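PDB 4KCT: pyruvate kinase 1 from Trypanosoma brucei brucei, which catalyses transfer of the phosphoryl group of phosphoenolpyruvate to ADP, giving pyruvate and ATP, and has an intrinsic decarboxylase activity, probably on oxaloacetate. Local coordinates for residues T403-S411 with Q431-V439. Numbering follows the deposited sequence.
With FDP (2,6-di-O-phosphono-beta-D-fructofuranose), chain F.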
loop_
_atom_site.group_PDB
_atom_site.type_symbol
_atom_site.label_atom_id
_atom_site.label_comp_id
_atom_site.label_asym_id
_atom_site.label_seq_id
_atom_site.Cartn_x
_atom_site.Cartn_y
_atom_site.Cartn_z
ATOM N N THR A 403 -35.316 11.286 4.688
ATOM C CA THR A 403 -34.692 12.606 4.897
ATOM C C THR A 403 -33.629 12.863 3.819
ATOM O O THR A 403 -33.100 13.953 3.725
ATOM C CB THR A 403 -33.994 12.706 6.269
ATOM O OG1 THR A 403 -32.885 11.778 6.319
ATOM C CG2 THR A 403 -34.983 12.396 7.415
ATOM N N GLY A 404 -33.195 11.806 3.147
ATOM C CA GLY A 404 -32.033 11.908 2.254
ATOM C C GLY A 404 -30.755 11.349 2.866
ATOM O O GLY A 404 -29.801 11.072 2.156
ATOM N N ARG A 405 -30.724 11.221 4.190
ATOM C CA ARG A 405 -29.487 10.932 4.895
ATOM C C ARG A 405 -28.815 9.603 4.424
ATOM O O ARG A 405 -27.612 9.570 4.179
ATOM C CB ARG A 405 -29.735 10.877 6.397
ATOM C CG ARG A 405 -28.452 10.774 7.194
ATOM C CD ARG A 405 -28.688 10.614 8.692
ATOM N NE ARG A 405 -27.456 10.130 9.326
ATOM C CZ ARG A 405 -27.328 8.964 9.958
ATOM N NH1 ARG A 405 -26.134 8.574 10.386
ATOM N NH2 ARG A 405 -28.404 8.246 10.273
ATOM N N SER A 406 -29.591 8.531 4.339
ATOM C CA SER A 406 -29.060 7.231 3.923
ATOM C C SER A 406 -28.591 7.259 2.490
ATOM O O SER A 406 -27.650 6.554 2.132
ATOM C CB SER A 406 -30.099 6.111 4.080
ATOM O OG SER A 406 -30.571 6.031 5.423
ATOM N N ALA A 407 -29.268 8.023 1.638
ATOM C CA ALA A 407 -28.800 8.115 0.242
ATOM C C ALA A 407 -27.447 8.814 0.155
ATOM O O ALA A 407 -26.568 8.399 -0.617
ATOM C CB ALA A 407 -29.834 8.813 -0.641
ATOM N N ARG A 408 -27.306 9.933 0.864
ATOM C CA ARG A 408 -26.014 10.623 0.919
ATOM C C ARG A 408 -24.901 9.745 1.520
ATOM O O ARG A 408 -23.739 9.866 1.146
ATOM C CB ARG A 408 -26.137 11.948 1.700
ATOM C CG ARG A 408 -26.922 13.025 0.925
ATOM C CD ARG A 408 -26.853 14.393 1.633
ATOM N NE ARG A 408 -27.779 14.444 2.752
ATOM C CZ ARG A 408 -29.071 14.744 2.652
ATOM N NH1 ARG A 408 -29.628 15.079 1.468
ATOM N NH2 ARG A 408 -29.826 14.670 3.726
ATOM N N LEU A 409 -25.257 8.912 2.485
ATOM C CA LEU A 409 -24.294 8.021 3.120
ATOM C C LEU A 409 -23.773 6.943 2.159
ATOM O O LEU A 409 -22.605 6.580 2.204
ATOM C CB LEU A 409 -24.925 7.367 4.365
ATOM C CG LEU A 409 -24.004 6.821 5.457
ATOM C CD1 LEU A 409 -22.889 7.828 5.826
ATOM C CD2 LEU A 409 -24.855 6.460 6.694
ATOM N N ILE A 410 -24.639 6.412 1.322
ATOM C CA ILE A 410 -24.198 5.517 0.245
ATOM C C ILE A 410 -23.375 6.226 -0.824
ATOM O O ILE A 410 -22.296 5.758 -1.197
ATOM C CB ILE A 410 -25.383 4.830 -0.421
ATOM C CG1 ILE A 410 -26.077 3.895 0.598
ATOM C CG2 ILE A 410 -24.924 4.046 -1.664
ATOM C CD1 ILE A 410 -27.347 3.257 0.039
ATOM N N SER A 411 -23.835 7.399 -1.249
ATOM C CA SER A 411 -23.064 8.203 -2.221
ATOM C C SER A 411 -21.679 8.586 -1.689
ATOM O O SER A 411 -20.711 8.689 -2.453
ATOM C CB SER A 411 -23.851 9.472 -2.621
ATOM O OG SER A 411 -23.135 10.201 -3.628
ATOM N N GLN A 431 -33.799 17.652 -3.190
ATOM C CA GLN A 431 -32.543 17.946 -2.495
ATOM C C GLN A 431 -31.426 16.965 -2.876
ATOM O O GLN A 431 -30.260 17.312 -2.843
ATOM C CB GLN A 431 -32.766 17.964 -0.974
ATOM C CG GLN A 431 -33.425 19.273 -0.527
ATOM C CD GLN A 431 -33.799 19.271 0.926
ATOM O OE1 GLN A 431 -33.783 18.231 1.569
ATOM N NE2 GLN A 431 -34.092 20.445 1.467
ATOM N N LEU A 432 -31.799 15.748 -3.243
ATOM C CA LEU A 432 -30.815 14.725 -3.551
ATOM C C LEU A 432 -30.166 14.972 -4.916
ATOM O O LEU A 432 -29.184 14.331 -5.270
ATOM C CB LEU A 432 -31.446 13.327 -3.458
ATOM C CG LEU A 432 -31.561 12.799 -1.999
ATOM C CD1 LEU A 432 -32.349 11.493 -1.993
ATOM C CD2 LEU A 432 -30.151 12.557 -1.414
ATOM N N ASN A 433 -30.659 15.990 -5.625
ATOM C CA ASN A 433 -30.059 16.426 -6.902
ATOM C C ASN A 433 -28.643 16.977 -6.776
ATOM O O ASN A 433 -27.934 17.112 -7.802
ATOM C CB ASN A 433 -30.933 17.505 -7.588
ATOM C CG ASN A 433 -32.093 16.917 -8.380
ATOM O OD1 ASN A 433 -31.882 16.191 -9.329
ATOM N ND2 ASN A 433 -33.301 17.382 -8.094
ATOM N N VAL A 434 -28.219 17.367 -5.570
ATOM C CA VAL A 434 -26.797 17.742 -5.411
ATOM C C VAL A 434 -25.868 16.596 -5.000
ATOM O O VAL A 434 -24.706 16.821 -4.712
ATOM C CB VAL A 434 -26.572 18.954 -4.497
ATOM C CG1 VAL A 434 -27.231 20.192 -5.084
ATOM C CG2 VAL A 434 -27.107 18.676 -3.093
ATOM N N THR A 435 -26.367 15.365 -5.023
ATOM C CA THR A 435 -25.589 14.261 -4.496
ATOM C C THR A 435 -25.256 13.265 -5.586
ATOM O O THR A 435 -26.144 12.815 -6.322
ATOM C CB THR A 435 -26.329 13.584 -3.327
ATOM O OG1 THR A 435 -26.199 14.427 -2.169
ATOM C CG2 THR A 435 -25.718 12.240 -3.021
ATOM N N ARG A 436 -23.958 12.978 -5.744
ATOM C CA ARG A 436 -23.489 12.169 -6.865
ATOM C C ARG A 436 -24.257 10.838 -6.944
ATOM O O ARG A 436 -24.391 10.137 -5.920
ATOM C CB ARG A 436 -21.982 11.905 -6.707
ATOM C CG ARG A 436 -21.337 11.137 -7.876
ATOM C CD ARG A 436 -19.849 10.898 -7.570
ATOM N NE ARG A 436 -19.187 10.134 -8.628
ATOM C CZ ARG A 436 -19.168 8.800 -8.699
ATOM N NH1 ARG A 436 -18.565 8.211 -9.722
ATOM N NH2 ARG A 436 -19.744 8.053 -7.748
ATOM N N SER A 437 -24.645 10.438 -8.171
ATOM C CA SER A 437 -25.180 9.057 -8.470
ATOM C C SER A 437 -26.661 8.827 -8.182
ATOM O O SER A 437 -27.220 7.839 -8.632
ATOM C CB SER A 437 -24.383 7.971 -7.734
ATOM O OG SER A 437 -23.008 8.150 -7.943
ATOM N N VAL A 438 -27.260 9.661 -7.338
ATOM C CA VAL A 438 -28.593 9.373 -6.802
ATOM C C VAL A 438 -29.653 9.746 -7.812
ATOM O O VAL A 438 -29.520 10.766 -8.511
ATOM C CB VAL A 438 -28.862 10.117 -5.466
ATOM C CG1 VAL A 438 -30.294 9.888 -5.011
ATOM C CG2 VAL A 438 -27.904 9.602 -4.399
ATOM N N VAL A 439 -30.601 8.828 -8.011
ATOM C CA VAL A 439 -31.780 9.085 -8.829
ATOM C C VAL A 439 -32.998 8.757 -7.960
ATOM O O VAL A 439 -33.074 7.668 -7.395
ATOM C CB VAL A 439 -31.783 8.179 -10.086
ATOM C CG1 VAL A 439 -33.042 8.418 -10.914
ATOM C CG2 VAL A 439 -30.543 8.455 -10.938
HETATM P P1 FDP F . -38.707 3.499 7.140
HETATM O O1P FDP F . -38.701 2.127 6.500
HETATM O O2P FDP F . -39.330 4.539 6.243
HETATM O O3P FDP F . -39.168 3.531 8.588
HETATM O O1 FDP F . -36.947 3.687 10.058
HETATM C C1 FDP F . -36.408 2.706 9.166
HETATM C C2 FDP F . -36.008 3.397 7.867
HETATM O O2 FDP F . -37.146 3.986 7.179
HETATM C C3 FDP F . -35.249 2.476 6.917
HETATM O O3 FDP F . -36.114 1.553 6.262
HETATM C C4 FDP F . -34.684 3.494 5.940
HETATM O O4 FDP F . -33.623 2.967 5.123
HETATM C C5 FDP F . -34.198 4.571 6.897
HETATM O O5 FDP F . -35.039 4.441 8.102
HETATM C C6 FDP F . -34.342 5.956 6.278
HETATM O O6 FDP F . -33.593 6.874 7.078
HETATM P P2 FDP F . -33.274 8.349 6.491
HETATM O O4P FDP F . -32.335 8.101 5.298
HETATM O O5P FDP F . -34.622 8.877 6.112
HETATM O O6P FDP F . -32.598 9.067 7.632
HETATM O O HOH W 1 -32.570 15.677 1.597
HETATM O O HOH W 2 -28.345 15.892 -1.200
HETATM O O HOH W 3 -21.474 8.496 -5.532
#
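Ser-411 OG has two hydrogen-bond partners. It donates to Arg-436 O at 2.6 Å, in the carbonyl plane and on a lone pair. A water that also bonds Arg-436 NH2 and Ser-437 OG donates back to it. With OG anti to the backbone N (chi1 -176°), the hydroxyl reaches the type II turn of Thr-435 to Val-438. The fit is tight: Thr-435 CG2 lies 3.4 Å from Ser-411 CB. Arg-436 NH2 also bonds Pro-415 O.

One turn back, Arg-408 CG passes 3.5 Å from Thr-435 OG1. Beyond it the chain bends at chi3 (-79°), and two waters sit at the guanidinium edge, in plane. Through NH1 they link Arg-408 to Gln-431 OE1 and to Gln-431 O and Thr-435 OG1. Gly-404 O lies over one face. Leu-432 CD2 approaches NH1 obliquely, and it also packs on Ala-407 CB at 3.8 Å. Val-438 CG2 touches the same methyl more loosely.

Helix 405-412 packs mainly on the loop from helix 426-431 into strand 438-442, the outermost strand of its sheet within this chain. At the helix start, Thr-403 N and Ser-406 N and OG hold one phosphate of FDP; Ser-401 OG and Asn-402 N also bond FDP. The helix N-terminus meets phosphate in the sugar bisphosphate effector site of the pyruvate kinase alpha/beta domain.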